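Local structure of Rna-directed RNA polymerase (3ZED) at residues N349-S354 against R695-R700; T204-T209 against S343-T348. The protein probably copies the viral genome as an RNA-directed RNA polymerase, adding ribonucleotides to a growing RNA chain, and probably occurs both free and covalently attached to the genomic RNA. All coordinates share one frame; numbering follows the deposited sequence.

Contact 1 (N349-S354 against R695-R700); sequences NTQTPS and RPQTPR. With K (potassium ion), chain L.
Gln351 lays its CG over one face of the Arg695 guanidinium, 4.0 Å from CZ of Arg695 and offset toward the rim of that group. The glutamine chain then runs on extended to its amide, whose NE2 donates to Arg695 O at 2.7 Å; this acceptor lies close to the amide plane, which favours this rotation of the amide, turned 21° from the guanidinium plane. The backbone of the same residue supplies a second link, Gln351 N to Pro696 O at 3.0 Å, with an N-H...O angle of 158°. Pro696 O also meets the CA of Thr350 in a CA-H...O contact. Gln351 is the centre of an inverse gamma turn, closed by a weak bond from Thr352 N to Thr350 O. On the arginine side, CG leaves anti to the carbonyl carbon (chi1 -76°) and the chain bends at chi3, laying its methylenes along the backbone of Asn349 and Thr350. The guanidinium has its main polar partners in Ile347 O, which receives NH1, and Pro692 O, which receives NE.

Farther along, Thr698 divides its two branches: CG2 packs 3.6 Å from Gln351 O, while OG1 binds the potassium ion at 2.8 Å and donates to Arg700 O. A water that is itself a potassium ligand donates to Gln351 O and accepts from Thr698 N; Gln203, Ser701, Pro702 and Lys704 complete the site. The contact thus joins palm-family and C-terminal-family sequence, with the 349-354 loop lying between helices 326-340 and 364-377, the 695-700 loop between helices 677-683 and 706-714, and helix 194-204 reaching the site through Gln203.

Contact 2 (T204-T209 against S343-T348); sequences TLPINT and SKLNIT
An inverse gamma turn centred on Lys344, in the loop after helix 326-340, presents Ser343 and Leu345 to the segment that leaves helix 194-204, both within the palm-family sequence. The turn is closed by a weak bond from Leu345 N to Ser343 O. Ser343 points its CB at the other segment, and its OG, anti to the carbonyl carbon (chi1 -50°), accepts from Asn208 N at 2.9 Å along a nearly straight path of 169°. The same hydroxyl is bonded to Val339 O, within the preceding helix, so one buried oxygen ties the 204-209 segment to the end of helix 326-340. CB of Ile207 closes over the serine OG at 3.5 Å.

Leu345 supplies the apolar half. Its CB meets CG of the Pro206 ring at 3.9 Å, and its CD1 touches both Pro206 O and the amide of Asn208, 3.9 Å from ND2 of Asn208. The leucine and asparagine side chains cross at about a right angle, with ND2 held by Glu342 O. Beyond the contact, Leu205 packs against helix 476-493 and Ile207 against helix 412-426. Between the two backbones, one water bridges the carbonyls, donating to Pro206 O at 2.8 Å and to Ser343 O at 3.0 Å.

How the contacts relate
The two contacts share one long loop, between helices 326-340 and 364-377, and their centres lie about 7 Å apart. Contact 2 is the more buried: it joins two palm-family segments through a serine hydroxyl, apolar packing and a water bridge. Contact 1, farther out and partly exposed, ties palm-family to C-terminal-family sequence through backbone and amide bonds beside a potassium site. They touch directly: the arginine of contact 1 reaches into 343-348, and Ser354 O lies 2.8 Å from Ile347 N, a probable hydrogen bond. Pro206 of contact 2 also packs on Thr352 and Pro699 of contact 1.

Contact 1 (N349-S354 against R695-R700)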
loop_
_atom_site.group_PDB
_atom_site.type_symbol
_atom_site.label_atom_id
_atom_site.label_comp_id
_atom_site.label_asym_id
_atom_site.label_seq_id
_atom_site.Cartn_x
_atom_site.Cartn_y
_atom_site.Cartn_z
ATOM N N ASN B 349 16.661 -8.987 -8.206
ATOM C CA ASN B 349 17.986 -8.612 -7.685
ATOM C C ASN B 349 18.417 -9.462 -6.476
ATOM O O ASN B 349 19.504 -9.254 -5.949
ATOM C CB ASN B 349 18.019 -7.113 -7.308
ATOM C CG ASN B 349 17.043 -6.680 -6.226
ATOM O OD1 ASN B 349 16.784 -7.370 -5.237
ATOM N ND2 ASN B 349 16.546 -5.472 -6.342
ATOM N N THR B 350 17.552 -10.372 -6.004
ATOM C CA THR B 350 17.813 -11.203 -4.813
ATOM C C THR B 350 17.130 -12.545 -4.987
ATOM O O THR B 350 16.108 -12.616 -5.659
ATOM C CB THR B 350 17.292 -10.457 -3.538
ATOM O OG1 THR B 350 17.860 -9.138 -3.474
ATOM C CG2 THR B 350 17.556 -11.212 -2.224
ATOM N N GLN B 351 17.655 -13.602 -4.352
ATOM C CA GLN B 351 17.041 -14.925 -4.398
ATOM C C GLN B 351 15.916 -14.977 -3.353
ATOM O O GLN B 351 16.094 -15.499 -2.256
ATOM C CB GLN B 351 18.096 -16.022 -4.210
ATOM C CG GLN B 351 18.968 -16.149 -5.448
ATOM C CD GLN B 351 20.051 -17.169 -5.320
ATOM O OE1 GLN B 351 19.801 -18.368 -5.147
ATOM N NE2 GLN B 351 21.280 -16.720 -5.495
ATOM N N THR B 352 14.770 -14.361 -3.696
ATOM C CA THR B 352 13.564 -14.262 -2.864
ATOM C C THR B 352 12.303 -14.335 -3.731
ATOM O O THR B 352 12.328 -13.759 -4.811
ATOM C CB THR B 352 13.564 -12.925 -2.043
ATOM O OG1 THR B 352 12.304 -12.767 -1.394
ATOM C CG2 THR B 352 13.783 -11.682 -2.906
ATOM N N PRO B 353 11.162 -14.892 -3.252
ATOM C CA PRO B 353 9.915 -14.805 -4.052
ATOM C C PRO B 353 9.308 -13.384 -4.064
ATOM O O PRO B 353 8.376 -13.130 -4.821
ATOM C CB PRO B 353 8.954 -15.777 -3.327
ATOM C CG PRO B 353 9.445 -15.834 -1.938
ATOM C CD PRO B 353 10.946 -15.647 -1.995
ATOM N N SER B 354 9.794 -12.476 -3.211
ATOM C CA SER B 354 9.256 -11.112 -3.093
ATOM C C SER B 354 9.341 -10.302 -4.382
ATOM O O SER B 354 10.299 -10.456 -5.141
ATOM C CB SER B 354 9.975 -10.338 -1.997
ATOM O OG SER B 354 9.365 -9.077 -1.775
ATOM N N ARG B 695 22.513 -13.362 -8.472
ATOM C CA ARG B 695 21.683 -12.656 -7.493
ATOM C C ARG B 695 22.126 -12.991 -6.067
ATOM O O ARG B 695 22.250 -14.172 -5.734
ATOM C CB ARG B 695 20.202 -13.025 -7.657
ATOM C CG ARG B 695 19.490 -12.388 -8.846
ATOM C CD ARG B 695 18.075 -12.937 -8.968
ATOM N NE ARG B 695 18.063 -14.394 -9.115
ATOM C CZ ARG B 695 17.019 -15.169 -8.859
ATOM N NH1 ARG B 695 15.878 -14.641 -8.431
ATOM N NH2 ARG B 695 17.108 -16.480 -9.018
ATOM N N PRO B 696 22.387 -11.989 -5.201
ATOM C CA PRO B 696 22.756 -12.307 -3.813
ATOM C C PRO B 696 21.630 -13.025 -3.084
ATOM O O PRO B 696 20.449 -12.852 -3.414
ATOM C CB PRO B 696 23.002 -10.928 -3.180
ATOM C CG PRO B 696 23.176 -9.993 -4.327
ATOM C CD PRO B 696 22.309 -10.531 -5.415
ATOM N N GLN B 697 21.999 -13.843 -2.095
ATOM C CA GLN B 697 21.036 -14.558 -1.272
ATOM C C GLN B 697 20.420 -13.567 -0.276
ATOM O O GLN B 697 20.894 -12.428 -0.196
ATOM C CB GLN B 697 21.711 -15.745 -0.574
ATOM C CG GLN B 697 22.025 -16.892 -1.533
ATOM C CD GLN B 697 22.783 -18.019 -0.876
ATOM O OE1 GLN B 697 23.662 -17.810 -0.035
ATOM N NE2 GLN B 697 22.492 -19.249 -1.282
ATOM N N THR B 698 19.337 -13.962 0.445
ATOM C CA THR B 698 18.671 -13.076 1.416
ATOM C C THR B 698 19.630 -12.664 2.573
ATOM O O THR B 698 20.541 -13.431 2.894
ATOM C CB THR B 698 17.412 -13.748 1.991
ATOM O OG1 THR B 698 17.759 -15.035 2.529
ATOM C CG2 THR B 698 16.262 -13.841 0.973
ATOM N N PRO B 699 19.444 -11.477 3.208
ATOM C CA PRO B 699 20.331 -11.091 4.329
ATOM C C PRO B 699 20.314 -12.073 5.511
ATOM O O PRO B 699 21.368 -12.319 6.087
ATOM C CB PRO B 699 19.785 -9.725 4.757
ATOM C CG PRO B 699 19.030 -9.221 3.580
ATOM C CD PRO B 699 18.440 -10.427 2.937
ATOM N N ARG B 700 19.150 -12.647 5.857
ATOM C CA ARG B 700 19.038 -13.632 6.938
ATOM C C ARG B 700 18.762 -15.012 6.348
ATOM O O ARG B 700 18.084 -15.108 5.317
ATOM C CB ARG B 700 17.961 -13.252 7.960
ATOM C CG ARG B 700 18.025 -11.812 8.431
ATOM C CD ARG B 700 18.510 -11.656 9.860
ATOM N NE ARG B 700 18.626 -10.240 10.190
ATOM C CZ ARG B 700 19.054 -9.749 11.350
ATOM N NH1 ARG B 700 19.422 -10.570 12.335
ATOM N NH2 ARG B 700 19.126 -8.437 11.531
HETATM K K K L . 17.732 -17.671 1.588
HETATM O O HOH W 1 18.389 -16.602 -0.860
#

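Contact 2 (T204-T209 against S343-T348)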
loop_
_atom_site.group_PDB
_atom_site.type_symbol
_atom_site.label_atom_id
_atom_site.label_comp_id
_atom_site.label_asym_id
_atom_site.label_seq_id
_atom_site.Cartn_x
_atom_site.Cartn_y
_atom_site.Cartn_z
ATOM N N THR B 204 10.360 -14.459 2.221
ATOM C CA THR B 204 9.330 -13.806 1.383
ATOM C C THR B 204 9.406 -12.282 1.445
ATOM O O THR B 204 8.942 -11.616 0.518
ATOM C CB THR B 204 7.941 -14.284 1.782
ATOM O OG1 THR B 204 7.648 -13.761 3.084
ATOM C CG2 THR B 204 7.830 -15.813 1.792
ATOM N N LEU B 205 9.958 -11.729 2.527
ATOM C CA LEU B 205 10.144 -10.279 2.656
ATOM C C LEU B 205 11.513 -9.988 3.288
ATOM O O LEU B 205 11.575 -9.551 4.441
ATOM C CB LEU B 205 9.000 -9.588 3.427
ATOM C CG LEU B 205 8.956 -8.056 3.330
ATOM C CD1 LEU B 205 8.266 -7.585 2.065
ATOM C CD2 LEU B 205 8.260 -7.482 4.504
ATOM N N PRO B 206 12.637 -10.235 2.563
ATOM C CA PRO B 206 13.962 -9.943 3.148
ATOM C C PRO B 206 14.129 -8.449 3.414
ATOM O O PRO B 206 13.746 -7.613 2.575
ATOM C CB PRO B 206 14.938 -10.425 2.074
ATOM C CG PRO B 206 14.159 -10.412 0.792
ATOM C CD PRO B 206 12.766 -10.786 1.196
ATOM N N ILE B 207 14.615 -8.113 4.612
ATOM C CA ILE B 207 14.814 -6.717 4.990
ATOM C C ILE B 207 16.234 -6.482 5.486
ATOM O O ILE B 207 16.891 -7.399 5.984
ATOM C CB ILE B 207 13.777 -6.213 6.047
ATOM C CG1 ILE B 207 13.849 -7.018 7.387
ATOM C CG2 ILE B 207 12.362 -6.125 5.456
ATOM C CD1 ILE B 207 13.136 -6.419 8.619
ATOM N N ASN B 208 16.686 -5.234 5.377
ATOM C CA ASN B 208 17.945 -4.790 5.957
ATOM C C ASN B 208 17.618 -3.957 7.173
ATOM O O ASN B 208 16.447 -3.628 7.395
ATOM C CB ASN B 208 18.765 -3.981 4.950
ATOM C CG ASN B 208 19.439 -4.827 3.930
ATOM O OD1 ASN B 208 20.229 -5.717 4.262
ATOM N ND2 ASN B 208 19.158 -4.548 2.667
ATOM N N THR B 209 18.641 -3.583 7.953
ATOM C CA THR B 209 18.392 -2.720 9.100
ATOM C C THR B 209 18.274 -1.293 8.584
ATOM O O THR B 209 18.864 -1.016 7.524
ATOM C CB THR B 209 19.549 -2.821 10.129
ATOM O OG1 THR B 209 20.715 -2.216 9.569
ATOM C CG2 THR B 209 19.817 -4.251 10.631
ATOM N N SER B 343 15.392 -1.745 2.013
ATOM C CA SER B 343 15.019 -3.128 1.699
ATOM C C SER B 343 14.281 -3.292 0.363
ATOM O O SER B 343 13.303 -4.044 0.284
ATOM C CB SER B 343 14.179 -3.704 2.843
ATOM O OG SER B 343 14.828 -3.485 4.084
ATOM N N LYS B 344 14.804 -2.665 -0.699
ATOM C CA LYS B 344 14.229 -2.816 -2.042
ATOM C C LYS B 344 14.767 -4.141 -2.622
ATOM O O LYS B 344 15.538 -4.145 -3.587
ATOM C CB LYS B 344 14.553 -1.599 -2.955
ATOM C CG LYS B 344 14.360 -0.213 -2.333
ATOM C CD LYS B 344 12.909 0.174 -2.088
ATOM C CE LYS B 344 12.844 1.502 -1.371
ATOM N NZ LYS B 344 11.444 1.958 -1.168
ATOM N N LEU B 345 14.393 -5.268 -1.978
ATOM C CA LEU B 345 14.882 -6.583 -2.371
ATOM C C LEU B 345 13.758 -7.405 -2.992
ATOM O O LEU B 345 12.691 -7.561 -2.392
ATOM C CB LEU B 345 15.536 -7.302 -1.176
ATOM C CG LEU B 345 16.534 -6.470 -0.316
ATOM C CD1 LEU B 345 16.999 -7.262 0.929
ATOM C CD2 LEU B 345 17.762 -6.025 -1.124
ATOM N N ASN B 346 13.976 -7.889 -4.216
ATOM C CA ASN B 346 12.961 -8.658 -4.930
ATOM C C ASN B 346 13.626 -9.719 -5.794
ATOM O O ASN B 346 14.848 -9.770 -5.871
ATOM C CB ASN B 346 12.024 -7.742 -5.755
ATOM C CG ASN B 346 12.732 -6.921 -6.786
ATOM O OD1 ASN B 346 13.273 -7.440 -7.759
ATOM N ND2 ASN B 346 12.767 -5.627 -6.582
ATOM N N ILE B 347 12.814 -10.560 -6.443
ATOM C CA ILE B 347 13.252 -11.691 -7.262
ATOM C C ILE B 347 14.208 -11.275 -8.422
ATOM O O ILE B 347 14.980 -12.107 -8.874
ATOM C CB ILE B 347 12.006 -12.475 -7.772
ATOM C CG1 ILE B 347 12.345 -13.929 -8.178
ATOM C CG2 ILE B 347 11.205 -11.705 -8.828
ATOM C CD1 ILE B 347 11.140 -14.903 -8.194
ATOM N N THR B 348 14.183 -10.015 -8.875
ATOM C CA THR B 348 15.033 -9.601 -9.991
ATOM C C THR B 348 16.454 -9.236 -9.518
ATOM O O THR B 348 17.361 -9.209 -10.348
ATOM C CB THR B 348 14.393 -8.451 -10.808
ATOM O OG1 THR B 348 14.435 -7.223 -10.068
ATOM C CG2 THR B 348 12.973 -8.765 -11.259
HETATM O O HOH W 2 11.578 -5.991 1.717
#